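Local coordinates for protein poly A polymerase (Aquifex aeolicus, PDB 4WBY) that adds the terminal adenosine to tRNAs ending in CC, using ATP and magnesium, this chain being the C-terminal nucleotidyltransferase part of a longer protein, at residues 191-195 / 196-200; 273-276 / 277-280; 239-242 / 243-247. All blocks are in the same frame, centred on the assembly; numbering follows the deposited sequence.

Interaction 1. Residues 191-195 / 196-200; sequences QAVNL and GLLKE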
loop_
_atom_site.group_PDB
_atom_site.type_symbol
_atom_site.label_atom_id
_atom_site.label_comp_id
_atom_site.label_asym_id
_atom_site.label_seq_id
_atom_site.Cartn_x
_atom_site.Cartn_y
_atom_site.Cartn_z
ATOM N N GLN A 191 19.952 -3.384 14.565
ATOM C CA GLN A 191 20.734 -4.577 14.861
ATOM C C GLN A 191 20.304 -5.749 13.990
ATOM O O GLN A 191 21.153 -6.502 13.504
ATOM C CB GLN A 191 20.627 -4.933 16.347
ATOM C CG GLN A 191 21.452 -3.975 17.205
ATOM C CD GLN A 191 21.383 -4.252 18.691
ATOM O OE1 GLN A 191 20.675 -5.152 19.142
ATOM N NE2 GLN A 191 22.136 -3.472 19.465
ATOM N N ALA A 192 18.999 -5.895 13.762
ATOM C CA ALA A 192 18.527 -6.994 12.915
ATOM C C ALA A 192 19.034 -6.817 11.487
ATOM O O ALA A 192 19.435 -7.786 10.850
ATOM C CB ALA A 192 17.007 -7.092 12.931
ATOM N N VAL A 193 19.018 -5.582 10.982
ATOM C CA VAL A 193 19.552 -5.333 9.648
ATOM C C VAL A 193 21.049 -5.664 9.634
ATOM O O VAL A 193 21.536 -6.382 8.744
ATOM C CB VAL A 193 19.315 -3.874 9.192
ATOM C CG1 VAL A 193 20.050 -3.597 7.883
ATOM C CG2 VAL A 193 17.819 -3.607 9.028
ATOM N N ASN A 194 21.776 -5.189 10.641
ATOM C CA ASN A 194 23.226 -5.374 10.643
ATOM C C ASN A 194 23.629 -6.840 10.747
ATOM O O ASN A 194 24.639 -7.253 10.170
ATOM C CB ASN A 194 23.867 -4.592 11.790
ATOM C CG ASN A 194 25.336 -4.306 11.544
ATOM O OD1 ASN A 194 26.219 -4.970 12.098
ATOM N ND2 ASN A 194 25.607 -3.309 10.709
ATOM N N LEU A 195 22.839 -7.613 11.492
ATOM C CA LEU A 195 23.101 -9.035 11.701
ATOM C C LEU A 195 22.841 -9.880 10.456
ATOM O O LEU A 195 23.178 -11.062 10.436
ATOM C CB LEU A 195 22.253 -9.573 12.862
ATOM C CG LEU A 195 22.710 -9.228 14.277
ATOM C CD1 LEU A 195 21.574 -9.505 15.260
ATOM C CD2 LEU A 195 23.968 -10.023 14.653
ATOM N N GLY A 196 22.226 -9.282 9.439
ATOM C CA GLY A 196 21.918 -9.993 8.210
ATOM C C GLY A 196 20.551 -10.645 8.213
ATOM O O GLY A 196 20.237 -11.417 7.318
ATOM N N LEU A 197 19.721 -10.335 9.201
ATOM C CA LEU A 197 18.473 -11.072 9.357
ATOM C C LEU A 197 17.460 -10.737 8.271
ATOM O O LEU A 197 16.604 -11.550 7.934
ATOM C CB LEU A 197 17.877 -10.815 10.742
ATOM C CG LEU A 197 18.831 -11.130 11.898
ATOM C CD1 LEU A 197 18.117 -10.974 13.224
ATOM C CD2 LEU A 197 19.428 -12.529 11.748
ATOM N N LEU A 198 17.558 -9.540 7.718
ATOM C CA LEU A 198 16.632 -9.135 6.693
ATOM C C LEU A 198 16.987 -9.846 5.399
ATOM O O LEU A 198 16.118 -10.354 4.684
ATOM C CB LEU A 198 16.676 -7.617 6.526
ATOM C CG LEU A 198 15.674 -6.936 5.616
ATOM C CD1 LEU A 198 14.262 -7.238 6.060
ATOM C CD2 LEU A 198 15.956 -5.435 5.576
ATOM N N LYS A 199 18.285 -9.904 5.115
ATOM C CA LYS A 199 18.762 -10.505 3.880
ATOM C C LYS A 199 18.349 -11.976 3.788
ATOM O O LYS A 199 18.119 -12.497 2.698
ATOM C CB LYS A 199 20.284 -10.365 3.775
ATOM C CG LYS A 199 20.887 -10.971 2.524
ATOM C CD LYS A 199 22.371 -10.664 2.441
ATOM C CE LYS A 199 22.608 -9.176 2.250
ATOM N NZ LYS A 199 21.993 -8.687 0.982
ATOM N N GLU A 200 18.216 -12.621 4.940
ATOM C CA GLU A 200 17.926 -14.053 5.011
ATOM C C GLU A 200 16.445 -14.400 5.210
ATOM O O GLU A 200 16.089 -15.574 5.260
ATOM C CB GLU A 200 18.747 -14.681 6.146
ATOM C CG GLU A 200 20.239 -14.637 5.893
ATOM C CD GLU A 200 21.047 -15.034 7.105
ATOM O OE1 GLU A 200 20.516 -15.766 7.970
ATOM O OE2 GLU A 200 22.219 -14.612 7.190
HETATM O O HOH W 1 19.907 -7.767 6.908
#
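Val193 O is gripped from two sources. Gly196 N donates to it at 3.1 Å, standing above the carbonyl plane, about 59° out of it. A water donates to the same oxygen at 2.8 Å and accepts from Lys199 N, so it bridges the end of the helix to the chain that follows. One residue earlier, Ala192 O accepts from Leu197 N at 3.0 Å. That donor lies almost straight out beyond the oxygen, with a C=O...N angle of 166°. Together the two backbone bonds make a Schellman motif, which ends helix 183-194. Gly196 is the residue that leaves the helix, with a positive phi. A CB here would run into Leu195 O, and only glycine tolerates these backbone angles comfortably. The turn sends the chain on toward helix 203-214. Ala192, Val193 and Leu198 all pack on Ile167, one of the ATP-binding residues of helix 165-177. The apolar side of the turn is carried by Leu197. Its CG stands beside the backbone N and anti to the carbonyl carbon (chi1 -55°), which folds the side chain back against the last helical turn. There CD1 lies 4.0 Å from Ala192 CB, and CG lies 3.9 Å from Leu195 CB. Leu197 also touches Ile161 of helix 159-162. An alanine in place of Leu197 is likely to leave the methyl of Ala192 and the CB methylene of Leu195 without the cover of CD1 and CG, though the backbone bond to Ala192 O could remain. On another side of the turn, Val193 CG2 meets Leu198 CD2 more loosely, at 4.3 Å. Leu198 reaches on to Val231 and Glu234, and Lys199 NZ makes a weak hydrogen bond to Glu234 O.

Interaction 2. Residues 273-276 / 277-280; sequences LYLL and ILIS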
loop_
_atom_site.group_PDB
_atom_site.type_symbol
_atom_site.label_atom_id
_atom_site.label_comp_id
_atom_site.label_asym_id
_atom_site.label_seq_id
_atom_site.Cartn_x
_atom_site.Cartn_y
_atom_site.Cartn_z
ATOM N N LEU A 273 5.553 4.138 -10.011
ATOM C CA LEU A 273 6.471 5.102 -10.618
ATOM C C LEU A 273 7.668 5.397 -9.720
ATOM O O LEU A 273 8.787 5.547 -10.202
ATOM C CB LEU A 273 5.753 6.410 -10.943
ATOM C CG LEU A 273 4.605 6.345 -11.944
ATOM C CD1 LEU A 273 4.065 7.746 -12.208
ATOM C CD2 LEU A 273 5.066 5.701 -13.230
ATOM N N TYR A 274 7.432 5.502 -8.417
ATOM C CA TYR A 274 8.527 5.665 -7.477
ATOM C C TYR A 274 9.454 4.470 -7.555
ATOM O O TYR A 274 10.671 4.619 -7.544
ATOM C CB TYR A 274 8.016 5.818 -6.047
ATOM C CG TYR A 274 7.313 7.122 -5.760
ATOM C CD1 TYR A 274 8.030 8.254 -5.390
ATOM C CD2 TYR A 274 5.931 7.216 -5.842
ATOM C CE1 TYR A 274 7.386 9.444 -5.117
ATOM C CE2 TYR A 274 5.281 8.399 -5.571
ATOM C CZ TYR A 274 6.010 9.509 -5.207
ATOM O OH TYR A 274 5.358 10.684 -4.934
ATOM N N LEU A 275 8.865 3.280 -7.626
ATOM C CA LEU A 275 9.650 2.059 -7.711
ATOM C C LEU A 275 10.515 2.040 -8.977
ATOM O O LEU A 275 11.685 1.662 -8.930
ATOM C CB LEU A 275 8.736 0.839 -7.673
ATOM C CG LEU A 275 9.467 -0.476 -7.437
ATOM C CD1 LEU A 275 9.961 -0.549 -5.998
ATOM C CD2 LEU A 275 8.542 -1.634 -7.761
ATOM N N LEU A 276 9.934 2.442 -10.101
ATOM C CA LEU A 276 10.691 2.502 -11.351
ATOM C C LEU A 276 11.883 3.445 -11.254
ATOM O O LEU A 276 12.967 3.126 -11.735
ATOM C CB LEU A 276 9.802 2.944 -12.515
ATOM C CG LEU A 276 8.714 1.946 -12.915
ATOM C CD1 LEU A 276 7.931 2.461 -14.112
ATOM C CD2 LEU A 276 9.315 0.580 -13.227
ATOM N N ILE A 277 11.686 4.611 -10.641
ATOM C CA ILE A 277 12.800 5.535 -10.424
ATOM C C ILE A 277 13.849 4.908 -9.493
ATOM O O ILE A 277 15.052 4.996 -9.757
ATOM C CB ILE A 277 12.315 6.885 -9.844
ATOM C CG1 ILE A 277 11.452 7.639 -10.867
ATOM C CG2 ILE A 277 13.491 7.747 -9.405
ATOM C CD1 ILE A 277 12.108 7.805 -12.234
ATOM N N LEU A 278 13.392 4.264 -8.418
ATOM C CA LEU A 278 14.290 3.590 -7.476
ATOM C C LEU A 278 15.223 2.572 -8.120
ATOM O O LEU A 278 16.389 2.473 -7.755
ATOM C CB LEU A 278 13.479 2.869 -6.402
ATOM C CG LEU A 278 13.214 3.499 -5.051
ATOM C CD1 LEU A 278 12.416 2.494 -4.262
ATOM C CD2 LEU A 278 14.511 3.853 -4.346
ATOM N N ILE A 279 14.706 1.812 -9.083
ATOM C CA ILE A 279 15.479 0.725 -9.673
ATOM C C ILE A 279 16.056 1.112 -11.028
ATOM O O ILE A 279 16.535 0.262 -11.774
ATOM C CB ILE A 279 14.630 -0.558 -9.819
ATOM C CG1 ILE A 279 13.475 -0.338 -10.805
ATOM C CG2 ILE A 279 14.123 -1.019 -8.442
ATOM C CD1 ILE A 279 12.760 -1.607 -11.224
ATOM N N SER A 280 16.032 2.405 -11.327
ATOM C CA SER A 280 16.405 2.890 -12.650
ATOM C C SER A 280 17.897 2.758 -12.948
ATOM O O SER A 280 18.296 2.920 -14.091
ATOM C CB SER A 280 15.965 4.345 -12.819
ATOM O OG SER A 280 16.663 5.204 -11.933
#
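Leu278 N donates to Tyr274 O at 2.9 Å, the shortest of three successive backbone bonds that join 273-276 to 277-280. Ile277 N bonds to Leu273 O at 3.1 Å. Both bonds are fairly straight, with N-H...O angles above 160°. Ile279 N takes Leu275 O at 3.0 Å, but its angle drops to 143°. All three span four residues, the i to i+4 pattern of an alpha-helix. Each donor is tilted somewhat from the plane of the carbonyl it meets. Helix 271-278 ends here, and the backbone departs from helical angles at Ile279. Ser280 then serves Ile277 O twice. Its OG donates to that oxygen at 2.7 Å, and its N donates at 3.2 Å. A chi1 of 65° sets OG between the backbone N and the carbonyl carbon, and this turns the hydroxyl back toward Ile277. The serine thus supplies donors to a carbonyl at the C-terminal end of the helix. Its own carbonyl oxygen accepts from Lys308 NZ, which ties the turn to helix 298-309. The side chains fan out from this short helix into the surrounding helical bundle. Leu275 CD1 and Leu278 CD1 lie one turn apart and meet at 4.3 Å. Ile279 CG1 packs 3.3 Å from Leu275 O, beside the oxygen that also takes Ile279 N. Leu273, Tyr274 and Ile277 touch helix 243-262, Leu276 lies against Val300, Thr303 and Tyr304 of helix 298-309, and Leu275, Leu276 and Ile279 all press on Leu291 of helix 284-293.

Interaction 3. Residues 239-242 / 243-247; sequences FQWN and EKVLQ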
loop_
_atom_site.group_PDB
_atom_site.type_symbol
_atom_site.label_atom_id
_atom_site.label_comp_id
_atom_site.label_asym_id
_atom_site.label_seq_id
_atom_site.Cartn_x
_atom_site.Cartn_y
_atom_site.Cartn_z
ATOM N N PHE A 239 21.289 -2.938 -5.757
ATOM C CA PHE A 239 20.677 -1.636 -5.549
ATOM C C PHE A 239 21.541 -0.739 -4.674
ATOM O O PHE A 239 22.053 -1.178 -3.650
ATOM C CB PHE A 239 19.291 -1.757 -4.905
ATOM C CG PHE A 239 18.744 -0.436 -4.439
ATOM C CD1 PHE A 239 18.129 0.431 -5.330
ATOM C CD2 PHE A 239 18.901 -0.036 -3.125
ATOM C CE1 PHE A 239 17.658 1.657 -4.905
ATOM C CE2 PHE A 239 18.431 1.186 -2.697
ATOM C CZ PHE A 239 17.814 2.033 -3.579
ATOM N N GLN A 240 21.663 0.525 -5.072
ATOM C CA GLN A 240 22.313 1.550 -4.261
ATOM C C GLN A 240 21.566 2.876 -4.379
ATOM O O GLN A 240 21.112 3.251 -5.464
ATOM C CB GLN A 240 23.775 1.749 -4.682
ATOM C CG GLN A 240 24.677 0.540 -4.471
ATOM C CD GLN A 240 26.104 0.791 -4.923
ATOM O OE1 GLN A 240 26.493 1.932 -5.182
ATOM N NE2 GLN A 240 26.890 -0.276 -5.025
ATOM N N TRP A 241 21.432 3.581 -3.263
ATOM C CA TRP A 241 20.930 4.947 -3.292
ATOM C C TRP A 241 21.975 5.912 -3.834
ATOM O O TRP A 241 23.180 5.669 -3.724
ATOM C CB TRP A 241 20.534 5.414 -1.896
ATOM C CG TRP A 241 19.236 4.900 -1.388
ATOM C CD1 TRP A 241 19.045 3.825 -0.576
ATOM C CD2 TRP A 241 17.938 5.454 -1.639
ATOM N NE1 TRP A 241 17.704 3.675 -0.301
ATOM C CE2 TRP A 241 17.004 4.658 -0.948
ATOM C CE3 TRP A 241 17.476 6.547 -2.380
ATOM C CZ2 TRP A 241 15.641 4.922 -0.966
ATOM C CZ3 TRP A 241 16.117 6.802 -2.407
ATOM C CH2 TRP A 241 15.217 5.997 -1.701
ATOM N N ASN A 242 21.505 7.014 -4.407
ATOM C CA ASN A 242 22.350 8.180 -4.630
ATOM C C ASN A 242 21.480 9.429 -4.649
ATOM O O ASN A 242 20.246 9.337 -4.675
ATOM C CB ASN A 242 23.158 8.061 -5.925
ATOM C CG ASN A 242 22.285 7.907 -7.145
ATOM O OD1 ASN A 242 21.502 8.794 -7.473
ATOM N ND2 ASN A 242 22.425 6.782 -7.837
ATOM N N GLU A 243 22.124 10.589 -4.628
ATOM C CA GLU A 243 21.425 11.860 -4.517
ATOM C C GLU A 243 20.531 12.131 -5.723
ATOM O O GLU A 243 19.432 12.661 -5.573
ATOM C CB GLU A 243 22.433 13.000 -4.334
ATOM C CG GLU A 243 21.815 14.389 -4.253
ATOM C CD GLU A 243 21.008 14.615 -2.984
ATOM O OE1 GLU A 243 21.084 13.781 -2.056
ATOM O OE2 GLU A 243 20.295 15.638 -2.913
ATOM N N LYS A 244 21.001 11.751 -6.909
ATOM C CA LYS A 244 20.227 11.931 -8.137
ATOM C C LYS A 244 18.872 11.229 -8.064
ATOM O O LYS A 244 17.841 11.826 -8.370
ATOM C CB LYS A 244 21.002 11.409 -9.346
ATOM C CG LYS A 244 20.977 12.336 -10.543
ATOM C CD LYS A 244 21.927 13.505 -10.337
ATOM C CE LYS A 244 23.360 13.021 -10.186
ATOM N NZ LYS A 244 23.782 12.193 -11.352
ATOM N N VAL A 245 18.886 9.958 -7.668
ATOM C CA VAL A 245 17.659 9.182 -7.541
ATOM C C VAL A 245 16.738 9.798 -6.493
ATOM O O VAL A 245 15.532 9.933 -6.706
ATOM C CB VAL A 245 17.961 7.712 -7.177
ATOM C CG1 VAL A 245 16.696 6.995 -6.720
ATOM C CG2 VAL A 245 18.591 6.988 -8.364
ATOM N N LEU A 246 17.309 10.181 -5.361
ATOM C CA LEU A 246 16.514 10.760 -4.289
ATOM C C LEU A 246 15.811 12.034 -4.756
ATOM O O LEU A 246 14.617 12.209 -4.532
ATOM C CB LEU A 246 17.403 11.044 -3.079
ATOM C CG LEU A 246 16.714 11.543 -1.813
ATOM C CD1 LEU A 246 15.709 10.519 -1.319
ATOM C CD2 LEU A 246 17.751 11.833 -0.743
ATOM N N GLN A 247 16.551 12.911 -5.428
ATOM C CA GLN A 247 15.971 14.159 -5.908
ATOM C C GLN A 247 14.904 13.905 -6.970
ATOM O O GLN A 247 13.908 14.628 -7.038
ATOM C CB GLN A 247 17.059 15.084 -6.458
ATOM C CG GLN A 247 18.016 15.588 -5.391
ATOM C CD GLN A 247 17.293 16.210 -4.209
ATOM O OE1 GLN A 247 16.288 16.902 -4.377
ATOM N NE2 GLN A 247 17.799 15.959 -3.006
#
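Asn242 OD1 accepts from Val245 N at 2.9 Å, with an N-H...O angle of 166°. The donor is tilted 26° from the plane of the side-chain amide. Asn242 is an N-cap, the residue that opens helix 243-262. A chi1 of 59° places CG between the backbone N and the carbonyl carbon, and OD1 is thereby folded over the first turn. The backbone of Asn242 adds a second bond, its O taking Leu246 N at 3.1 Å in the carbonyl plane. On the outer side of the helix, Gln247 NE2 donates to Glu243 OE2 from above the carboxylate plane. Around the cap, Val245 CG2 lies 3.5 Å from Asn242 OD1, and the two side chains cross at about a right angle. Farther out, Trp241 CZ3 meets Leu246 CD1 at 3.9 Å and Val245 CG1 at 4.4 Å, both obliquely to the ring. Phe239 CZ sits over one face of the indole, near its rim. The same tryptophan touches Arg227 of helix 219-228 and Leu278 of helix 271-278, so the loop is wedged among three helices. Asn242 N is buried without a partner, a polar cost of this packing. The amide oxygen answers a backbone N-H that no earlier turn of the helix could serve, and its partial negative charge probably also suits the positive end of the helix dipole.

Interaction 2 is buried, while interactions 1 and 3 are partly buried and include exposed residues. Interactions 2 and 3 lie side by side, their centres about 10 Å apart. Leu278 joins them: its CD2 is 3.5 Å from Trp241 CH2. Interaction 1 touches neither; its nearest atoms are about 13 Å from interaction 2 and about 9 Å from interaction 3. All three sit at helix ends. Interaction 3 starts a helix with an asparagine side chain, whereas interactions 1 and 2 finish helices. The first uses glycine, backbone bonds and a water; the second uses a serine hydroxyl amid packed leucines and isoleucines. Of the three, interaction 1 lies closest to ATP-binding residues.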